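Local coordinates for putative uncharacterized protein Smu.1393c (Streptococcus mutans, PDB 4L9A) that probably hydrolyses carboxylic esters, as a carboxylesterase of the alpha/beta-hydrolase fold, at residues A[137-142]-A[276-281]; A[227-230]-A[234-237]; A[258-263]-A[282-287]. One frame throughout, in Å; residues are numbered along the deposited sequence.

Interaction 1: A[137-142]-A[276-281]; sequences GFIGLE and NSILEK
Ile-278 meets Leu-141 and Ile-139 without any flat side chain of either segment taking part; the aromatic ring of the strand, that of Phe-138, is out on the other face of the sheet, nearly parallel to the ring of Tyr-252 (planes at about 10°) and packed on Ala-124 and Met-128 of helix 120-130. On the near face the contact is aliphatic branch against aliphatic branch. Leu-141 CD1 comes within 3.6 Å of Ile-278 CD1, the two side chains running at a slant to each other. The CB of Leu-141 does not itself head for the helix; with CG anti to the carbonyl carbon (chi1 -60°), the branch end still swings closer to it. Ile-278 uses its other branch on Ile-139, two residues earlier on the same face of the strand, Ile-278 CG2 standing 4.3 Å from Ile-139 CG2. This is the C-terminal helix 275-287 packed over strand 134-141, the sixth strand of the alpha/beta-hydrolase sheet. Just past the strand, Glu-142 OE1 is hydrogen-bonded to His-268 ND1 and forms a salt bridge with Arg-243, in a place consistent with the active-site end of such sheets. All three touching residues are buried, so dispersion and shape join helix to strand, and no directional bond between the two segments adds to the packing.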
# COMPACT_ATOMS: atom_id res chain seq x y z
N GLY A 137 12.56 -7.45 3.13
CA GLY A 137 12.65 -6.15 2.50
C GLY A 137 11.36 -5.37 2.54
O GLY A 137 10.26 -5.93 2.61
N PHE A 138 11.51 -4.05 2.49
CA PHE A 138 10.37 -3.15 2.38
C PHE A 138 10.49 -2.37 1.08
O PHE A 138 11.55 -1.85 0.76
CB PHE A 138 10.34 -2.18 3.57
CG PHE A 138 9.26 -1.13 3.46
CD1 PHE A 138 7.93 -1.46 3.71
CD2 PHE A 138 9.58 0.18 3.13
CE1 PHE A 138 6.93 -0.50 3.62
CE2 PHE A 138 8.60 1.14 3.03
CZ PHE A 138 7.26 0.80 3.27
N ILE A 139 9.40 -2.32 0.32
CA ILE A 139 9.35 -1.55 -0.92
C ILE A 139 8.25 -0.52 -0.78
O ILE A 139 7.07 -0.86 -0.72
CB ILE A 139 9.06 -2.45 -2.14
CG1 ILE A 139 9.96 -3.69 -2.15
CG2 ILE A 139 9.19 -1.66 -3.43
CD1 ILE A 139 11.45 -3.38 -2.23
N GLY A 140 8.61 0.75 -0.68
CA GLY A 140 7.59 1.74 -0.42
C GLY A 140 7.42 2.72 -1.56
O GLY A 140 8.39 3.34 -2.00
N LEU A 141 6.20 2.85 -2.04
CA LEU A 141 5.87 3.86 -3.03
C LEU A 141 5.21 5.03 -2.30
O LEU A 141 4.05 4.94 -1.90
CB LEU A 141 4.95 3.29 -4.11
CG LEU A 141 5.47 2.09 -4.92
CD1 LEU A 141 6.96 2.21 -5.26
CD2 LEU A 141 5.19 0.77 -4.19
N GLU A 142 5.97 6.12 -2.11
CA GLU A 142 5.51 7.25 -1.30
C GLU A 142 4.72 6.85 -0.05
O GLU A 142 3.58 7.28 0.17
CB GLU A 142 4.76 8.28 -2.16
CG GLU A 142 5.74 9.04 -3.08
CD GLU A 142 5.17 10.31 -3.69
OE1 GLU A 142 3.98 10.63 -3.47
OE2 GLU A 142 5.94 10.98 -4.41
N ASN A 276 9.07 -0.33 -14.13
CA ASN A 276 10.33 -0.80 -14.71
C ASN A 276 11.48 -0.52 -13.75
O ASN A 276 12.32 -1.39 -13.52
CB ASN A 276 10.59 -0.14 -16.07
CG ASN A 276 9.74 -0.73 -17.17
OD1 ASN A 276 9.45 -1.93 -17.17
ND2 ASN A 276 9.33 0.10 -18.12
N SER A 277 11.50 0.69 -13.20
CA SER A 277 12.50 1.07 -12.23
C SER A 277 12.34 0.28 -10.93
O SER A 277 13.33 -0.19 -10.36
CB SER A 277 12.43 2.57 -11.94
OG SER A 277 13.37 2.94 -10.96
N ILE A 278 11.10 0.14 -10.48
CA ILE A 278 10.83 -0.62 -9.26
C ILE A 278 11.33 -2.05 -9.38
O ILE A 278 12.04 -2.55 -8.51
CB ILE A 278 9.32 -0.59 -8.91
CG1 ILE A 278 8.89 0.86 -8.63
CG2 ILE A 278 9.02 -1.51 -7.72
CD1 ILE A 278 7.36 1.05 -8.61
N LEU A 279 10.99 -2.71 -10.49
CA LEU A 279 11.42 -4.08 -10.70
C LEU A 279 12.94 -4.21 -10.75
O LEU A 279 13.53 -5.15 -10.21
CB LEU A 279 10.80 -4.65 -11.98
CG LEU A 279 9.50 -5.43 -11.75
CD1 LEU A 279 9.79 -6.72 -11.00
CD2 LEU A 279 8.47 -4.59 -11.01
N GLU A 280 13.58 -3.25 -11.40
CA GLU A 280 15.04 -3.23 -11.47
C GLU A 280 15.65 -3.22 -10.05
O GLU A 280 16.53 -4.03 -9.74
CB GLU A 280 15.47 -1.99 -12.26
CG GLU A 280 16.88 -2.00 -12.78
CD GLU A 280 17.16 -0.79 -13.65
OE1 GLU A 280 16.21 -0.30 -14.31
OE2 GLU A 280 18.31 -0.31 -13.65
N LYS A 281 15.18 -2.32 -9.19
CA LYS A 281 15.65 -2.28 -7.80
C LYS A 281 15.29 -3.55 -7.02
O LYS A 281 16.07 -4.03 -6.21
CB LYS A 281 15.08 -1.07 -7.08
CG LYS A 281 15.40 0.24 -7.76
CD LYS A 281 16.85 0.32 -8.13
CE LYS A 281 17.11 1.44 -9.11
NZ LYS A 281 18.48 1.33 -9.67

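Interaction 2: A[227-230]-A[234-237]; sequences TGIS and PSIV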
# COMPACT_ATOMS: atom_id res chain seq x y z
N THR A 227 7.36 3.56 15.75
CA THR A 227 8.03 2.41 15.16
C THR A 227 8.76 2.83 13.89
O THR A 227 8.18 3.44 13.01
CB THR A 227 7.01 1.31 14.78
OG1 THR A 227 6.16 1.03 15.91
CG2 THR A 227 7.71 0.03 14.35
N GLY A 228 10.04 2.49 13.80
CA GLY A 228 10.77 2.66 12.56
C GLY A 228 11.11 1.29 12.01
O GLY A 228 10.84 0.28 12.66
N ILE A 229 11.71 1.23 10.83
CA ILE A 229 12.13 -0.04 10.25
C ILE A 229 13.46 -0.52 10.84
O ILE A 229 14.40 0.26 10.99
CB ILE A 229 12.25 0.07 8.72
CG1 ILE A 229 12.60 -1.29 8.11
CG2 ILE A 229 13.31 1.12 8.34
CD1 ILE A 229 12.55 -1.28 6.61
N SER A 230 13.52 -1.79 11.19
CA SER A 230 14.74 -2.37 11.72
C SER A 230 15.92 -2.14 10.79
O SER A 230 15.77 -2.15 9.56
CB SER A 230 14.55 -3.87 11.95
OG SER A 230 15.79 -4.50 12.21
N PRO A 234 16.35 -4.36 4.64
CA PRO A 234 16.57 -3.37 3.58
C PRO A 234 15.27 -2.69 3.18
O PRO A 234 14.21 -3.33 3.15
CB PRO A 234 17.14 -4.18 2.41
CG PRO A 234 17.11 -5.61 2.83
CD PRO A 234 16.39 -5.74 4.13
N SER A 235 15.37 -1.41 2.86
CA SER A 235 14.23 -0.61 2.48
C SER A 235 14.51 0.08 1.16
O SER A 235 15.52 0.77 1.03
CB SER A 235 13.96 0.45 3.56
OG SER A 235 12.83 1.24 3.23
N ILE A 236 13.63 -0.10 0.18
CA ILE A 236 13.74 0.66 -1.06
C ILE A 236 12.53 1.58 -1.15
O ILE A 236 11.39 1.11 -1.27
CB ILE A 236 13.80 -0.24 -2.31
CG1 ILE A 236 14.81 -1.38 -2.15
CG2 ILE A 236 14.14 0.61 -3.53
CD1 ILE A 236 16.23 -0.92 -2.16
N VAL A 237 12.77 2.88 -1.06
CA VAL A 237 11.68 3.86 -1.09
C VAL A 237 11.75 4.66 -2.39
O VAL A 237 12.83 5.10 -2.80
CB VAL A 237 11.73 4.79 0.14
CG1 VAL A 237 10.74 5.96 0.01
CG2 VAL A 237 11.45 3.99 1.40
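Ile-229, in an irregular loop, faces Ser-235, the first residue of strand 235-239, with their CA atoms 8.1 Å apart and no hydrogen bond joining the two backbones. The gap is crossed by one side chain. Ile-229 sends out CG1 anti to its own N (chi1 -176°) and keeps the next bond extended as well (chi2 172°), which puts CD1 at the far end of a straight arm. The shorter branch, CG2, is left between the backbone N and the carbonyl carbon and takes no part in the contact. At the end of the arm, Ile-229 CD1 lands 3.8 Å from Ser-235 CB. The same methyl group has a looser neighbour in the preceding residue, Ile-229 CD1 being 4.4 Å from Pro-234 O. Ser-235 thus offers its methylene to the isoleucine, while its hydroxyl is spent on another partner, OG being hydrogen-bonded to the carbonyl O of Tyr-252. The strand that Ser-235 opens is the seventh of the eight-stranded alpha/beta-hydrolase sheet, lying parallel between strands 134-141 and 260-263, and residues 227-234 belong to the loop that leads into it after helix 188-206. Phe-138 of strand 134-141 completes the packing, touching the side chains of both Ile-229 and Ser-235. The next side chain along, Ile-236, emerges on the other face of the sheet and meets Lys-281 and Leu-285 of helix 275-287. Loop and strand entry therefore meet through a methyl group laid against a methylene, with the polar end of the serine turned to a different part of the chain.

Interaction 3: A[258-263]-A[282-287]; sequences QTKLIL and VEQLLS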
# COMPACT_ATOMS: atom_id res chain seq x y z
N GLN A 258 21.85 -2.12 1.60
CA GLN A 258 20.99 -2.32 0.44
C GLN A 258 19.82 -1.34 0.40
O GLN A 258 19.09 -1.30 -0.59
CB GLN A 258 20.43 -3.75 0.43
CG GLN A 258 21.42 -4.82 0.03
CD GLN A 258 20.75 -6.18 -0.10
OE1 GLN A 258 20.36 -6.79 0.89
NE2 GLN A 258 20.56 -6.63 -1.34
N THR A 259 19.65 -0.56 1.46
CA THR A 259 18.58 0.43 1.50
C THR A 259 18.86 1.56 0.51
O THR A 259 19.98 2.04 0.43
CB THR A 259 18.42 1.02 2.91
OG1 THR A 259 17.78 0.06 3.75
CG2 THR A 259 17.60 2.29 2.89
N LYS A 260 17.84 1.98 -0.24
CA LYS A 260 17.97 3.09 -1.19
C LYS A 260 16.76 4.01 -1.18
O LYS A 260 15.62 3.58 -0.94
CB LYS A 260 18.15 2.58 -2.63
CG LYS A 260 19.28 1.57 -2.84
CD LYS A 260 19.52 1.34 -4.34
CE LYS A 260 20.65 0.35 -4.57
NZ LYS A 260 21.78 0.62 -3.66
N LEU A 261 17.00 5.29 -1.46
CA LEU A 261 15.92 6.22 -1.78
C LEU A 261 16.04 6.57 -3.26
O LEU A 261 17.05 7.12 -3.69
CB LEU A 261 15.99 7.48 -0.92
CG LEU A 261 15.02 8.62 -1.27
CD1 LEU A 261 13.58 8.15 -1.09
CD2 LEU A 261 15.31 9.87 -0.42
N ILE A 262 15.01 6.22 -4.02
CA ILE A 262 14.98 6.45 -5.47
C ILE A 262 14.02 7.60 -5.77
O ILE A 262 12.83 7.53 -5.48
CB ILE A 262 14.51 5.18 -6.23
CG1 ILE A 262 15.40 3.99 -5.88
CG2 ILE A 262 14.51 5.42 -7.74
CD1 ILE A 262 16.91 4.29 -5.98
N LEU A 263 14.54 8.68 -6.36
CA LEU A 263 13.69 9.82 -6.72
C LEU A 263 13.25 9.68 -8.18
O LEU A 263 14.09 9.55 -9.07
CB LEU A 263 14.42 11.16 -6.50
CG LEU A 263 14.96 11.48 -5.10
CD1 LEU A 263 15.57 12.91 -5.03
CD2 LEU A 263 13.86 11.31 -4.08
N VAL A 282 14.09 -4.08 -7.27
CA VAL A 282 13.65 -5.28 -6.56
C VAL A 282 14.54 -6.47 -6.91
O VAL A 282 14.99 -7.20 -6.03
CB VAL A 282 12.19 -5.62 -6.88
CG1 VAL A 282 11.94 -7.10 -6.67
CG2 VAL A 282 11.26 -4.79 -6.00
N GLU A 283 14.79 -6.66 -8.20
CA GLU A 283 15.63 -7.76 -8.66
C GLU A 283 17.02 -7.66 -8.04
O GLU A 283 17.59 -8.65 -7.61
CB GLU A 283 15.72 -7.75 -10.19
CG GLU A 283 14.49 -8.32 -10.88
CD GLU A 283 14.34 -7.83 -12.30
OE1 GLU A 283 15.23 -7.10 -12.78
OE2 GLU A 283 13.33 -8.17 -12.94
N GLN A 284 17.55 -6.44 -7.99
CA GLN A 284 18.86 -6.20 -7.42
C GLN A 284 18.87 -6.52 -5.93
O GLN A 284 19.83 -7.10 -5.41
CB GLN A 284 19.27 -4.75 -7.65
CG GLN A 284 20.45 -4.29 -6.81
CD GLN A 284 20.84 -2.85 -7.10
OE1 GLN A 284 19.98 -1.98 -7.26
NE2 GLN A 284 22.14 -2.59 -7.17
N LEU A 285 17.80 -6.15 -5.23
CA LEU A 285 17.68 -6.42 -3.80
C LEU A 285 17.72 -7.92 -3.54
O LEU A 285 18.47 -8.39 -2.68
CB LEU A 285 16.39 -5.80 -3.24
CG LEU A 285 16.11 -6.02 -1.75
CD1 LEU A 285 17.30 -5.58 -0.91
CD2 LEU A 285 14.87 -5.27 -1.32
N LEU A 286 16.92 -8.66 -4.30
CA LEU A 286 16.82 -10.10 -4.11
C LEU A 286 18.11 -10.84 -4.48
O LEU A 286 18.46 -11.84 -3.84
CB LEU A 286 15.66 -10.66 -4.93
CG LEU A 286 14.30 -10.10 -4.52
CD1 LEU A 286 13.19 -10.78 -5.32
CD2 LEU A 286 14.10 -10.30 -3.03
N SER A 287 18.81 -10.36 -5.50
CA SER A 287 20.02 -11.04 -5.95
C SER A 287 21.15 -10.91 -4.93
O SER A 287 22.06 -11.75 -4.91
CB SER A 287 20.46 -10.50 -7.31
OG SER A 287 20.83 -9.14 -7.21
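Gln-258 and Leu-285 share the one hydrogen bond of this contact. Gln-258 NE2 donates to Leu-285 O over 3.0 Å, arriving in the carbonyl plane on a lone pair, but the bond is bent (141° at the hydrogen) and the oxygen sits somewhat out of the plane of the glutamine amide. The acceptor belongs to the last turn of helix 275-287, where the partner four residues on would lie past the helix end. A neighbouring carbonyl is met from within the helix: Ser-287 OG donates to Gln-284 O at 2.9 Å, from above the carbonyl plane.

A methyl group packs on the amide beside the Gln-258 bond. Leu-285 CD1 lies over one face of the Gln-258 amide, 3.6 Å from Gln-258 CD, and it also nears Gln-258 CB at 3.9 Å. Leu-285 reaches this place with CG anti to its backbone N (chi1 179°), and Pro-234 touches both residues.

The third contact sets a lysine methylene against an amide oxygen, without a hydrogen bond. Lys-260 and Gln-284 cross at about a right angle, Lys-260 CE being 3.6 Å from Gln-284 OE1. A bend at the end of the lysine (chi4 -43°) leaves Lys-260 NZ 4.8 Å from Gln-284 OE1.

Strand 260-263, the edge strand of the alpha/beta-hydrolase sheet, and the residues leading into it are thereby joined to the C-terminal helix. The chemistry implies a single directional tie: the Gln-258 amide is oriented by one bent N-H...O bond, with Leu-285 CD1 over one face, whereas the lysine side adds only a CH-to-oxygen approach, perhaps mildly favourable beside a charged amine.

Overall arrangement
From the N terminus, the first of these segments lies on strand 134-141, and its partner in interaction 1, on helix 275-287, follows more than 130 residues later. Within that long loop falls interaction 2, which closes a short loop, with three residues between its segments, at the entry to strand 235-239. Interaction 3 opens after it, at 258-263, and closes at 282-287, beyond the second half of interaction 1; the two therefore cross. Strands 134-141, 235-239 and 260-263 are successive neighbours in the sheet, paired by backbone bonds such as Phe-138 to Ile-236 and Ser-235 to Lys-260. Interactions 1 and 3 lay the C-terminal helix over them, with Ile-139 reaching Val-282 and Leu-285; interaction 2 packs on the other face.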